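Local coordinates for D-2-hydroxyacid dehydrogensase protein (Ketogulonicigenium vulgare, PDB 4LSW), which probably catalyses the NAD-dependent interconversion of D-2-hydroxy acids and 2-oxo acids, at residues S236-E240 with E241-A245. Numbering follows the deposited sequence.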
# COMPACT_ATOMS: atom_id res chain seq x y z
N SER A 236 -5.39 -8.52 -3.03
CA SER A 236 -6.39 -9.07 -3.96
C SER A 236 -5.84 -9.44 -5.33
O SER A 236 -6.46 -10.20 -6.08
CB SER A 236 -7.58 -8.11 -4.12
OG SER A 236 -7.17 -6.85 -4.63
N ASN A 237 -4.67 -8.91 -5.67
CA ASN A 237 -4.10 -9.17 -6.98
C ASN A 237 -3.24 -10.42 -7.06
O ASN A 237 -2.71 -10.75 -8.12
CB ASN A 237 -3.33 -7.95 -7.48
CG ASN A 237 -4.24 -6.91 -8.07
OD1 ASN A 237 -5.30 -7.23 -8.61
ND2 ASN A 237 -3.85 -5.65 -7.96
N ILE A 238 -3.12 -11.12 -5.93
CA ILE A 238 -2.45 -12.42 -5.92
C ILE A 238 -3.38 -13.52 -5.41
O ILE A 238 -4.08 -13.35 -4.41
CB ILE A 238 -1.17 -12.38 -5.08
CG1 ILE A 238 -0.21 -11.32 -5.65
CG2 ILE A 238 -0.48 -13.74 -5.05
CD1 ILE A 238 1.09 -11.20 -4.90
N ASP A 239 -3.40 -14.63 -6.14
CA ASP A 239 -4.13 -15.82 -5.71
C ASP A 239 -3.30 -16.50 -4.61
O ASP A 239 -2.32 -17.20 -4.90
CB ASP A 239 -4.33 -16.76 -6.90
CG ASP A 239 -5.16 -18.00 -6.56
OD1 ASP A 239 -5.22 -18.41 -5.39
OD2 ASP A 239 -5.74 -18.58 -7.51
N GLU A 240 -3.67 -16.29 -3.36
CA GLU A 240 -2.90 -16.83 -2.23
C GLU A 240 -2.90 -18.36 -2.15
O GLU A 240 -1.91 -18.96 -1.74
CB GLU A 240 -3.34 -16.23 -0.89
CG GLU A 240 -3.02 -14.74 -0.75
CD GLU A 240 -3.14 -14.23 0.67
OE1 GLU A 240 -3.49 -15.01 1.58
OE2 GLU A 240 -2.87 -13.02 0.87
N GLU A 241 -4.01 -18.99 -2.53
CA GLU A 241 -4.05 -20.45 -2.58
C GLU A 241 -3.07 -21.00 -3.61
O GLU A 241 -2.35 -21.97 -3.34
CB GLU A 241 -5.46 -20.94 -2.89
CG GLU A 241 -6.45 -20.76 -1.73
CD GLU A 241 -6.13 -21.62 -0.51
OE1 GLU A 241 -5.37 -22.60 -0.63
OE2 GLU A 241 -6.65 -21.30 0.57
N ALA A 242 -3.03 -20.36 -4.78
CA ALA A 242 -2.08 -20.75 -5.81
C ALA A 242 -0.65 -20.47 -5.35
O ALA A 242 0.26 -21.24 -5.65
CB ALA A 242 -2.36 -20.03 -7.10
N LEU A 243 -0.46 -19.36 -4.63
CA LEU A 243 0.87 -18.96 -4.18
C LEU A 243 1.39 -19.94 -3.13
O LEU A 243 2.53 -20.42 -3.22
CB LEU A 243 0.82 -17.54 -3.61
CG LEU A 243 2.12 -16.99 -3.01
CD1 LEU A 243 3.24 -17.08 -4.02
CD2 LEU A 243 1.92 -15.55 -2.56
N ILE A 244 0.54 -20.29 -2.17
CA ILE A 244 0.94 -21.21 -1.12
C ILE A 244 1.28 -22.59 -1.68
O ILE A 244 2.30 -23.18 -1.33
CB ILE A 244 -0.13 -21.28 -0.02
CG1 ILE A 244 -0.17 -19.95 0.73
CG2 ILE A 244 0.16 -22.41 0.94
CD1 ILE A 244 -1.39 -19.75 1.60
N ALA A 245 0.42 -23.11 -2.56
CA ALA A 245 0.68 -24.41 -3.16
C ALA A 245 1.98 -24.44 -3.96
O ALA A 245 2.73 -25.41 -3.92
CB ALA A 245 -0.49 -24.82 -4.04
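D239 caps the N-terminus of helix 240-249 by turning its carboxylate back over the first turn, where OD1 accepts a hydrogen bond from A242 N at 3.0 Å. The bond is nearly straight at the hydrogen (167°), yet the N-H meets OD1 from above the carboxylate plane. CG lies anti to the backbone N (chi1 -176°), which sets the group beside its own carbonyl carbon and brings its end close to the first helical N-H groups; the methyl of A242 lies against the carboxylate, CB 3.5 Å from D239 CG. The negative carboxylate at this helix end is probably favoured by the helix dipole. D239 grips the helix a second time through its backbone: L243 N bonds to D239 O at 2.9 Å. One residue on, E240 O takes I244 N at 2.8 Å, and I244 CG1 packs against the same oxygen at 3.2 Å. The E240 side chain is extended beyond CG, with OE2 hydrogen-bonded to the backbone N of E261. Before the cap, I238 CG2 touches L243 CD2 at 3.9 Å, an apolar contact joining the loop to the buried L243 of the helix. Replacing D239 by an alanine would probably leave A242 N without its side-chain acceptor and the helix start less firmly fixed. The junction leads from strand 228-231 of the parallel Rossmann-type sheet into its following helix: I238 and L243 both pack on L229, L243 and A242 lean on I220 of helix 217-223, and I244 meets F270 of helix 269-272.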